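Local structure of amidohydrolase (Brucella melitensis biovar Abortus, 4F0L) at residues A108-L111 with R112-D116; D425-R429 with G430-V434; G436-H439 with R440-E444; E444-R447 with A448-K451. The protein is a metal-dependent hydrolase of the amidohydrolase family that carries a bound iron(III) ion and probably acts as a deaminase, perhaps on a formimidoyl substrate. All blocks are in the same frame, centred on the assembly; numbering follows the deposited sequence.

In the fold
Contact 1 packs against contacts 3 and 4, which follow each other on one helix, and contact 2 joins them through contact 3. The centres of contacts 1 and 4 are about 9 Å apart, and there Arg112 NE and Glu446 OE1 form a 2.7 Å salt bridge. Contact 3 leads from strand 438-439 into the C-terminal helix of contact 4, and sets His439 CB 3.6 Å from Val115 CG1. Strand 431-435 of the contact 2 hairpin is the sheet neighbour of strand 438-439. Contact 1 comes nearest the iron(III) site: the side chain of Leu113 lies about 11 Å from the metal and about 7 Å from that of its ligand His67.

Contact 1 (A108-L111 with R112-D116); sequences AVAL and RLYVD
Tyr114 lays its ring against the turn that precedes it: Ala110 O sits over one face, 3.1 Å above the ring plane and displaced toward the rim, while Ala110 CB comes to 4.0 Å from Tyr114 CE2. With CG anti to the carbonyl carbon (chi1 -61°), the ring folds back along its own helix rather than standing off it. The same Ala110 O accepts the backbone N-H of Tyr114 at 2.9 Å, so one carbonyl serves as a helix acceptor and as a neighbour of the ring. The carbonyls of Ala108, Val109 and Leu111 are likewise taken up four residues on, by the N-H groups of Arg112, Leu113 and Val115, all with N-H...O angles above 160°. Leu111 CD1 and Val115 CG2 meet at 4.3 Å, a light apolar contact one turn apart.

The polar ends are satisfied by other parts of the fold: Tyr114 OH is hydrogen-bonded to Glu127, and Arg112 has Glu446 as its partner. Arg112 NH1 and Asp116 OD2 are 3.9 Å apart, a long pairing of charges in which the oxygen lies well out of the guanidinium plane and no N-H aims at it. That oxygen is hydrogen-bonded to Tyr71 OH, and has a long, weak ion pair with Arg402 of the second subunit, while Ala110 and Leu111 pack on helix 145-157.

The chemistry implies a division of labour: the carbonyls of Ala108 to Leu111 and the N-H groups of Arg112 to Val115 satisfy one another, while Arg112 and Tyr114 commit their side-chain polar groups to more distant parts of the fold.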
loop_
_atom_site.group_PDB
_atom_site.type_symbol
_atom_site.label_atom_id
_atom_site.label_comp_id
_atom_site.label_asym_id
_atom_site.label_seq_id
_atom_site.Cartn_x
_atom_site.Cartn_y
_atom_site.Cartn_z
ATOM N N ALA B 108 16.799 -20.896 -4.854
ATOM C CA ALA B 108 15.732 -20.974 -3.844
ATOM C C ALA B 108 15.021 -19.653 -3.619
ATOM O O ALA B 108 13.779 -19.602 -3.580
ATOM C CB ALA B 108 16.279 -21.488 -2.522
ATOM N N VAL B 109 15.788 -18.583 -3.471
ATOM C CA VAL B 109 15.241 -17.241 -3.339
ATOM C C VAL B 109 14.444 -16.810 -4.588
ATOM O O VAL B 109 13.305 -16.337 -4.464
ATOM C CB VAL B 109 16.337 -16.223 -3.033
ATOM C CG1 VAL B 109 15.785 -14.806 -3.055
ATOM C CG2 VAL B 109 16.984 -16.551 -1.678
ATOM N N ALA B 110 15.039 -16.987 -5.772
ATOM C CA ALA B 110 14.344 -16.630 -7.011
ATOM C C ALA B 110 13.056 -17.434 -7.196
ATOM O O ALA B 110 12.047 -16.902 -7.621
ATOM C CB ALA B 110 15.265 -16.839 -8.203
ATOM N N LEU B 111 13.088 -18.722 -6.891
ATOM C CA LEU B 111 11.866 -19.514 -6.996
ATOM C C LEU B 111 10.760 -18.959 -6.116
ATOM O O LEU B 111 9.626 -18.740 -6.601
ATOM C CB LEU B 111 12.104 -21.006 -6.722
ATOM C CG LEU B 111 10.842 -21.888 -6.715
ATOM C CD1 LEU B 111 10.142 -21.843 -8.058
ATOM C CD2 LEU B 111 11.163 -23.329 -6.306
ATOM N N ARG B 112 11.059 -18.693 -4.844
ATOM C CA ARG B 112 10.016 -18.246 -3.929
ATOM C C ARG B 112 9.499 -16.862 -4.317
ATOM O O ARG B 112 8.314 -16.574 -4.163
ATOM C CB ARG B 112 10.514 -18.257 -2.484
ATOM C CG ARG B 112 9.461 -17.956 -1.445
ATOM C CD ARG B 112 8.356 -19.022 -1.457
ATOM N NE ARG B 112 7.205 -18.715 -0.601
ATOM C CZ ARG B 112 6.192 -17.896 -0.934
ATOM N NH1 ARG B 112 6.142 -17.284 -2.101
ATOM N NH2 ARG B 112 5.217 -17.690 -0.073
ATOM N N LEU B 113 10.384 -16.023 -4.823
ATOM C CA LEU B 113 9.982 -14.737 -5.402
ATOM C C LEU B 113 9.041 -14.863 -6.593
ATOM O O LEU B 113 8.004 -14.170 -6.675
ATOM C CB LEU B 113 11.203 -13.976 -5.853
ATOM C CG LEU B 113 10.893 -12.725 -6.675
ATOM C CD1 LEU B 113 10.038 -11.745 -5.888
ATOM C CD2 LEU B 113 12.177 -12.072 -7.243
ATOM N N TYR B 114 9.389 -15.757 -7.507
ATOM C CA TYR B 114 8.571 -15.908 -8.706
ATOM C C TYR B 114 7.217 -16.521 -8.350
ATOM O O TYR B 114 6.204 -16.183 -8.964
ATOM C CB TYR B 114 9.319 -16.685 -9.820
ATOM C CG TYR B 114 10.610 -16.007 -10.311
ATOM C CD1 TYR B 114 10.799 -14.625 -10.205
ATOM C CD2 TYR B 114 11.630 -16.745 -10.884
ATOM C CE1 TYR B 114 11.972 -14.021 -10.628
ATOM C CE2 TYR B 114 12.776 -16.151 -11.322
ATOM C CZ TYR B 114 12.952 -14.792 -11.192
ATOM O OH TYR B 114 14.112 -14.177 -11.615
ATOM N N VAL B 115 7.174 -17.395 -7.339
ATOM C CA VAL B 115 5.895 -17.872 -6.834
ATOM C C VAL B 115 5.041 -16.709 -6.282
ATOM O O VAL B 115 3.840 -16.586 -6.567
ATOM C CB VAL B 115 6.083 -18.972 -5.782
ATOM C CG1 VAL B 115 4.827 -19.114 -4.904
ATOM C CG2 VAL B 115 6.485 -20.296 -6.449
ATOM N N ASP B 116 5.659 -15.870 -5.465
ATOM C CA ASP B 116 4.989 -14.687 -4.923
ATOM C C ASP B 116 4.463 -13.772 -6.083
ATOM O O ASP B 116 3.310 -13.317 -6.085
ATOM C CB ASP B 116 6.013 -13.952 -4.044
ATOM C CG ASP B 116 5.416 -13.344 -2.819
ATOM O OD1 ASP B 116 4.304 -12.787 -2.978
ATOM O OD2 ASP B 116 6.087 -13.359 -1.722
#

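Contact 2 (D425-R429 with G430-V434); sequences DVWVR and GVKQV
Val426 O takes two backbone N-H groups from the facing strand: Gln433 N at 2.8 Å, close to the line of the C=O bond, and Val434 N at 3.3 Å, in the carbonyl plane on a lone pair. Val426 N returns a bond to Val434 O. Nearer the turn, Val428 and Val431 exchange a reciprocal pair of bonds. A water takes an N-H from Gln433 NE2 and donates to Val428 O, tying that side chain back to the turn.

On one face Lys432 runs beside Trp427, its CB 4.2 Å from the centroid of the five-membered ring in a CH-pi contact. The bend at chi3 (-77°) carries NZ to Asp425 OD2, a 3.0 Å salt bridge arriving 59° out of the carboxylate plane; Glu52 also pairs with the ammonium, and Gln54 bonds the same Asp425 oxygen. On the other face Val426 and Val434 lie side by side, with CB to CB 3.7 Å.

Arg429 and Gly430, both with positive phi, fill the middle of the type I' turn. A tight two-residue turn with a classic bulge, Gln433 and Val434 both opposite Val426, marks this as a bulged antiparallel beta hairpin.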
loop_
_atom_site.group_PDB
_atom_site.type_symbol
_atom_site.label_atom_id
_atom_site.label_comp_id
_atom_site.label_asym_id
_atom_site.label_seq_id
_atom_site.Cartn_x
_atom_site.Cartn_y
_atom_site.Cartn_z
ATOM N N ASP B 425 -7.091 -17.303 -10.083
ATOM C CA ASP B 425 -6.271 -18.202 -10.897
ATOM C C ASP B 425 -5.316 -17.437 -11.794
ATOM O O ASP B 425 -5.588 -16.306 -12.205
ATOM C CB ASP B 425 -7.167 -19.120 -11.738
ATOM C CG ASP B 425 -8.028 -20.038 -10.883
ATOM O OD1 ASP B 425 -7.833 -20.123 -9.659
ATOM O OD2 ASP B 425 -8.931 -20.715 -11.442
ATOM N N VAL B 426 -4.202 -18.070 -12.131
ATOM C CA VAL B 426 -3.236 -17.460 -13.002
ATOM C C VAL B 426 -2.687 -18.534 -13.932
ATOM O O VAL B 426 -2.279 -19.596 -13.468
ATOM C CB VAL B 426 -2.069 -16.842 -12.200
ATOM C CG1 VAL B 426 -1.061 -16.217 -13.155
ATOM C CG2 VAL B 426 -2.564 -15.837 -11.123
ATOM N N TRP B 427 -2.714 -18.253 -15.235
ATOM C CA TRP B 427 -2.176 -19.122 -16.255
ATOM C C TRP B 427 -0.997 -18.497 -16.921
ATOM O O TRP B 427 -1.020 -17.302 -17.266
ATOM C CB TRP B 427 -3.185 -19.337 -17.323
ATOM C CG TRP B 427 -4.468 -20.054 -16.940
ATOM C CD1 TRP B 427 -4.810 -21.363 -17.182
ATOM C CD2 TRP B 427 -5.624 -19.481 -16.254
ATOM N NE1 TRP B 427 -6.071 -21.644 -16.720
ATOM C CE2 TRP B 427 -6.612 -20.545 -16.154
ATOM C CE3 TRP B 427 -5.919 -18.231 -15.717
ATOM C CZ2 TRP B 427 -7.839 -20.349 -15.530
ATOM C CZ3 TRP B 427 -7.176 -18.029 -15.164
ATOM C CH2 TRP B 427 -8.107 -19.070 -15.054
ATOM N N VAL B 428 0.028 -19.311 -17.172
ATOM C CA VAL B 428 1.170 -18.925 -18.009
ATOM C C VAL B 428 1.391 -20.021 -19.070
ATOM O O VAL B 428 1.522 -21.205 -18.739
ATOM C CB VAL B 428 2.442 -18.704 -17.161
ATOM C CG1 VAL B 428 3.658 -18.487 -18.062
ATOM C CG2 VAL B 428 2.247 -17.505 -16.202
ATOM N N ARG B 429 1.406 -19.621 -20.332
ATOM C CA ARG B 429 1.483 -20.549 -21.462
ATOM C C ARG B 429 0.424 -21.611 -21.316
ATOM O O ARG B 429 0.664 -22.788 -21.585
ATOM C CB ARG B 429 2.881 -21.161 -21.648
ATOM C CG ARG B 429 3.989 -20.112 -21.795
ATOM C CD ARG B 429 5.322 -20.719 -22.228
ATOM N NE ARG B 429 5.794 -21.702 -21.280
ATOM C CZ ARG B 429 6.385 -21.410 -20.124
ATOM N NH1 ARG B 429 6.622 -20.135 -19.767
ATOM N NH2 ARG B 429 6.760 -22.399 -19.303
ATOM N N GLY B 430 -0.781 -21.174 -20.927
ATOM C CA GLY B 430 -1.890 -22.061 -20.800
ATOM C C GLY B 430 -1.849 -22.984 -19.588
ATOM O O GLY B 430 -2.788 -23.750 -19.401
ATOM N N VAL B 431 -0.822 -22.911 -18.749
ATOM C CA VAL B 431 -0.735 -23.814 -17.564
ATOM C C VAL B 431 -1.184 -23.059 -16.327
ATOM O O VAL B 431 -0.656 -21.994 -16.026
ATOM C CB VAL B 431 0.706 -24.347 -17.337
ATOM C CG1 VAL B 431 0.769 -25.219 -16.062
ATOM C CG2 VAL B 431 1.188 -25.110 -18.576
ATOM N N LYS B 432 -2.164 -23.602 -15.601
ATOM C CA LYS B 432 -2.667 -22.921 -14.395
ATOM C C LYS B 432 -1.671 -23.053 -13.271
ATOM O O LYS B 432 -1.562 -24.111 -12.683
ATOM C CB LYS B 432 -4.033 -23.476 -13.944
ATOM C CG LYS B 432 -4.655 -22.600 -12.859
ATOM C CD LYS B 432 -5.926 -23.180 -12.278
ATOM C CE LYS B 432 -7.102 -22.997 -13.191
ATOM N NZ LYS B 432 -8.366 -23.484 -12.569
ATOM N N GLN B 433 -0.918 -21.985 -12.994
ATOM C CA GLN B 433 0.105 -22.058 -11.980
ATOM C C GLN B 433 -0.455 -21.713 -10.589
ATOM O O GLN B 433 0.039 -22.241 -9.609
ATOM C CB GLN B 433 1.308 -21.172 -12.303
ATOM C CG GLN B 433 2.077 -21.584 -13.551
ATOM C CD GLN B 433 2.826 -22.902 -13.364
ATOM O OE1 GLN B 433 2.881 -23.422 -12.255
ATOM N NE2 GLN B 433 3.357 -23.466 -14.447
ATOM N N VAL B 434 -1.493 -20.877 -10.535
ATOM C CA VAL B 434 -2.066 -20.398 -9.292
ATOM C C VAL B 434 -3.544 -20.729 -9.299
ATOM O O VAL B 434 -4.235 -20.483 -10.297
ATOM C CB VAL B 434 -1.847 -18.873 -9.133
ATOM C CG1 VAL B 434 -2.537 -18.362 -7.846
ATOM C CG2 VAL B 434 -0.342 -18.558 -9.163
HETATM O O HOH W 1 3.717 -21.971 -16.936
#

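Contact 3 (G436-H439 with R440-E444); sequences GGRH and RLRDE
His439 ND1 accepts the backbone N-H of Leu441 at 2.9 Å with an angle of 166°, and the donor lies close to the imidazole plane. This fixes ND1 as the acceptor, and NE2 is hydrogen-bonded to Ala157 O, so both ring nitrogens are engaged and the ring is held against rotation. His439 O takes Arg442 N at 3.1 Å, closing the type I turn from His439 to Arg442. Leu441 stands at the N-cap position, and the helix starts directly after it.

On the outer side, Arg438 NH1 makes weak hydrogen bonds to both oxygens of Asp443, within a salt bridge; the nearer is to OD2 at 3.2 Å. The guanidinium and carboxylate planes stand 76° apart. Arg442 NH1 lies over a face of the Arg438 guanidinium, 3.6 Å from Arg438 NH2. A water accepts from both of these nitrogens and donates to Asp443 OD1. Arg442 NH2 meets Gly437 O at the guanidinium edge in a weak bond, whereas its NE pairs with Glu119, which also accepts the backbone N-H of His439.

Around this polar frame, Leu441 CB packs 3.6 Å from His439 ND1. Arg440 runs beside the imidazole and sends NH2 to Gln433 OE1; His439 also rests on Val115 and Leu118. The guanidinium groups of Arg438 and Arg442 can lie together where the chain passes from strand into helix because Asp443, Glu119 and the shared water supply the acceptors and the two acids, probably, the balancing charge.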
loop_
_atom_site.group_PDB
_atom_site.type_symbol
_atom_site.label_atom_id
_atom_site.label_comp_id
_atom_site.label_asym_id
_atom_site.label_seq_id
_atom_site.Cartn_x
_atom_site.Cartn_y
_atom_site.Cartn_z
ATOM N N GLY B 436 -7.031 -20.310 -6.784
ATOM C CA GLY B 436 -7.582 -19.673 -5.597
ATOM C C GLY B 436 -6.488 -18.953 -4.808
ATOM O O GLY B 436 -6.424 -19.080 -3.596
ATOM N N GLY B 437 -5.608 -18.244 -5.497
ATOM C CA GLY B 437 -4.579 -17.477 -4.825
ATOM C C GLY B 437 -3.325 -18.230 -4.436
ATOM O O GLY B 437 -2.360 -17.626 -4.000
ATOM N N ARG B 438 -3.322 -19.545 -4.607
ATOM C CA ARG B 438 -2.209 -20.398 -4.184
ATOM C C ARG B 438 -1.476 -21.032 -5.382
ATOM O O ARG B 438 -2.071 -21.722 -6.206
ATOM C CB ARG B 438 -2.758 -21.484 -3.275
ATOM C CG ARG B 438 -1.727 -22.505 -2.835
ATOM C CD ARG B 438 -2.366 -23.640 -2.002
ATOM N NE ARG B 438 -2.508 -23.249 -0.622
ATOM C CZ ARG B 438 -1.551 -23.313 0.295
ATOM N NH1 ARG B 438 -0.358 -23.792 0.017
ATOM N NH2 ARG B 438 -1.805 -22.911 1.536
ATOM N N HIS B 439 -0.176 -20.807 -5.449
ATOM C CA HIS B 439 0.687 -21.493 -6.397
ATOM C C HIS B 439 0.820 -22.922 -6.025
ATOM O O HIS B 439 1.013 -23.256 -4.859
ATOM C CB HIS B 439 2.070 -20.854 -6.419
ATOM C CG HIS B 439 2.965 -21.297 -7.582
ATOM N ND1 HIS B 439 3.618 -22.489 -7.587
ATOM C CD2 HIS B 439 3.313 -20.656 -8.759
ATOM C CE1 HIS B 439 4.334 -22.600 -8.706
ATOM N NE2 HIS B 439 4.150 -21.477 -9.440
ATOM N N ARG B 440 0.769 -23.773 -7.042
ATOM C CA ARG B 440 0.868 -25.205 -6.853
ATOM C C ARG B 440 2.126 -25.673 -6.074
ATOM O O ARG B 440 2.081 -26.713 -5.493
ATOM C CB ARG B 440 0.767 -25.916 -8.220
ATOM C CG ARG B 440 1.818 -25.477 -9.217
ATOM C CD ARG B 440 1.688 -26.200 -10.556
ATOM N NE ARG B 440 2.825 -27.115 -10.756
ATOM C CZ ARG B 440 4.087 -26.725 -10.997
ATOM N NH1 ARG B 440 4.997 -27.650 -11.138
ATOM N NH2 ARG B 440 4.463 -25.418 -11.112
ATOM N N LEU B 441 3.213 -24.908 -6.059
ATOM C CA LEU B 441 4.444 -25.248 -5.307
ATOM C C LEU B 441 4.807 -24.276 -4.136
ATOM O O LEU B 441 5.968 -24.215 -3.674
ATOM C CB LEU B 441 5.618 -25.260 -6.314
ATOM C CG LEU B 441 5.699 -26.297 -7.448
ATOM C CD1 LEU B 441 7.034 -26.207 -8.211
ATOM C CD2 LEU B 441 5.483 -27.700 -6.911
ATOM N N ARG B 442 3.834 -23.498 -3.644
ATOM C CA ARG B 442 4.147 -22.479 -2.622
ATOM C C ARG B 442 4.870 -23.060 -1.416
ATOM O O ARG B 442 5.922 -22.562 -1.010
ATOM C CB ARG B 442 2.880 -21.725 -2.160
ATOM C CG ARG B 442 3.145 -20.627 -1.126
ATOM C CD ARG B 442 1.941 -20.329 -0.235
ATOM N NE ARG B 442 0.885 -19.635 -0.974
ATOM C CZ ARG B 442 -0.295 -19.277 -0.470
ATOM N NH1 ARG B 442 -0.619 -19.571 0.775
ATOM N NH2 ARG B 442 -1.157 -18.609 -1.228
ATOM N N ASP B 443 4.318 -24.127 -0.842
ATOM C CA ASP B 443 4.854 -24.639 0.424
ATOM C C ASP B 443 6.263 -25.235 0.272
ATOM O O ASP B 443 7.121 -25.037 1.108
ATOM C CB ASP B 443 3.891 -25.646 1.036
ATOM C CG ASP B 443 2.577 -25.002 1.464
ATOM O OD1 ASP B 443 2.520 -23.760 1.613
ATOM O OD2 ASP B 443 1.605 -25.741 1.682
ATOM N N GLU B 444 6.484 -25.955 -0.820
ATOM C CA GLU B 444 7.797 -26.524 -1.099
ATOM C C GLU B 444 8.814 -25.384 -1.344
ATOM O O GLU B 444 9.925 -25.370 -0.782
ATOM C CB GLU B 444 7.734 -27.437 -2.343
ATOM C CG GLU B 444 6.781 -28.641 -2.295
ATOM C CD GLU B 444 5.319 -28.370 -2.691
ATOM O OE1 GLU B 444 4.881 -27.205 -2.753
ATOM O OE2 GLU B 444 4.569 -29.366 -2.896
HETATM O O HOH W 2 0.543 -21.845 2.713
#

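Contact 4 (E444-R447 with A448-K451); sequences EAER and AFQK
Helix 442-457 runs regularly from Glu444 to Lys451, with the N-H groups of Ala448, Phe449, Gln450 and Lys451 bonded to the carbonyls of Glu444, Ala445, Glu446 and Arg447, at 2.9 to 3.2 Å between N and O. Over this backbone, Glu446 and Gln450 are joined a second time through their side chains: Gln450 NE2 donates to Glu446 OE2 at 2.7 Å with an N-H...O angle of 164°. The oxygen lies near the amide plane, but the donor comes in from above the carboxylate, 42° out of its plane, and the two flat groups are turned 57° apart. Both chains bend at chi2, which curls their ends toward each other along the helix surface. Gln450 CG also lies 3.4 Å from Glu446 O, beneath that link.

The other carboxylate oxygen, Glu446 OE1, approaches Phe449 CD2 at 3.7 Å, with ring and carboxylate oblique to each other. Its charge is met by Arg112 of helix 103-119 and by Arg402 NH2 of the second subunit. Phe449 meanwhile packs on Val109 and Arg112, meets the Tyr71 ring at an angle, and touches Arg402 of the second subunit. Gln450 NE2 has a further, weak hydrogen bond to the carbonyl of that same arginine.

With OE2 tied by Gln450 and OE1 shared by two arginines, Glu446 has both oxygens occupied; such surroundings would be expected to keep it ionised, so that one carboxylate links two helices of its own subunit's fold to the neighbouring subunit.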
loop_
_atom_site.group_PDB
_atom_site.type_symbol
_atom_site.label_atom_id
_atom_site.label_comp_id
_atom_site.label_asym_id
_atom_site.label_seq_id
_atom_site.Cartn_x
_atom_site.Cartn_y
_atom_site.Cartn_z
ATOM N N GLU B 444 6.484 -25.955 -0.820
ATOM C CA GLU B 444 7.797 -26.524 -1.099
ATOM C C GLU B 444 8.814 -25.384 -1.344
ATOM O O GLU B 444 9.925 -25.370 -0.782
ATOM C CB GLU B 444 7.734 -27.437 -2.343
ATOM C CG GLU B 444 6.781 -28.641 -2.295
ATOM C CD GLU B 444 5.319 -28.370 -2.691
ATOM O OE1 GLU B 444 4.881 -27.205 -2.753
ATOM O OE2 GLU B 444 4.569 -29.366 -2.896
ATOM N N ALA B 445 8.420 -24.411 -2.152
ATOM C CA ALA B 445 9.296 -23.269 -2.416
ATOM C C ALA B 445 9.630 -22.525 -1.135
ATOM O O ALA B 445 10.780 -22.120 -0.917
ATOM C CB ALA B 445 8.678 -22.330 -3.434
ATOM N N GLU B 446 8.626 -22.351 -0.277
ATOM C CA GLU B 446 8.822 -21.685 1.017
ATOM C C GLU B 446 9.804 -22.400 1.940
ATOM O O GLU B 446 10.647 -21.753 2.597
ATOM C CB GLU B 446 7.476 -21.517 1.718
ATOM C CG GLU B 446 7.544 -20.826 3.065
ATOM C CD GLU B 446 8.012 -19.380 2.984
ATOM O OE1 GLU B 446 8.236 -18.820 1.884
ATOM O OE2 GLU B 446 8.172 -18.796 4.065
ATOM N N ARG B 447 9.677 -23.719 2.046
ATOM C CA ARG B 447 10.625 -24.475 2.891
ATOM C C ARG B 447 12.056 -24.254 2.420
ATOM O O ARG B 447 12.950 -24.027 3.225
ATOM C CB ARG B 447 10.307 -25.966 2.928
ATOM C CG ARG B 447 9.175 -26.331 3.855
ATOM C CD ARG B 447 9.000 -27.865 3.981
ATOM N NE ARG B 447 8.391 -28.455 2.769
ATOM C CZ ARG B 447 7.074 -28.546 2.527
ATOM N NH1 ARG B 447 6.633 -29.084 1.390
ATOM N NH2 ARG B 447 6.181 -28.138 3.421
ATOM N N ALA B 448 12.278 -24.321 1.115
ATOM C CA ALA B 448 13.621 -24.115 0.587
ATOM C C ALA B 448 14.088 -22.654 0.817
ATOM O O ALA B 448 15.248 -22.407 1.155
ATOM C CB ALA B 448 13.667 -24.497 -0.889
ATOM N N PHE B 449 13.171 -21.702 0.667
ATOM C CA PHE B 449 13.480 -20.300 0.919
ATOM C C PHE B 449 13.891 -20.051 2.375
ATOM O O PHE B 449 14.880 -19.369 2.613
ATOM C CB PHE B 449 12.278 -19.429 0.546
ATOM C CG PHE B 449 12.442 -17.975 0.865
ATOM C CD1 PHE B 449 13.410 -17.204 0.240
ATOM C CD2 PHE B 449 11.611 -17.365 1.800
ATOM C CE1 PHE B 449 13.570 -15.859 0.541
ATOM C CE2 PHE B 449 11.769 -16.017 2.097
ATOM C CZ PHE B 449 12.753 -15.264 1.463
ATOM N N GLN B 450 13.150 -20.604 3.336
ATOM C CA GLN B 450 13.468 -20.400 4.769
ATOM C C GLN B 450 14.826 -21.025 5.121
ATOM O O GLN B 450 15.591 -20.443 5.889
ATOM C CB GLN B 450 12.376 -20.954 5.697
ATOM C CG GLN B 450 11.039 -20.216 5.606
ATOM C CD GLN B 450 11.155 -18.764 6.029
ATOM O OE1 GLN B 450 12.004 -18.424 6.833
ATOM N NE2 GLN B 450 10.332 -17.909 5.461
ATOM N N LYS B 451 15.152 -22.160 4.501
ATOM C CA LYS B 451 16.470 -22.771 4.693
ATOM C C LYS B 451 17.566 -21.826 4.191
ATOM O O LYS B 451 18.491 -21.499 4.936
ATOM C CB LYS B 451 16.528 -24.124 3.989
ATOM C CG LYS B 451 17.760 -24.979 4.289
ATOM C CD LYS B 451 17.647 -26.331 3.566
ATOM C CE LYS B 451 18.994 -27.055 3.363
ATOM N NZ LYS B 451 19.303 -28.132 4.355
#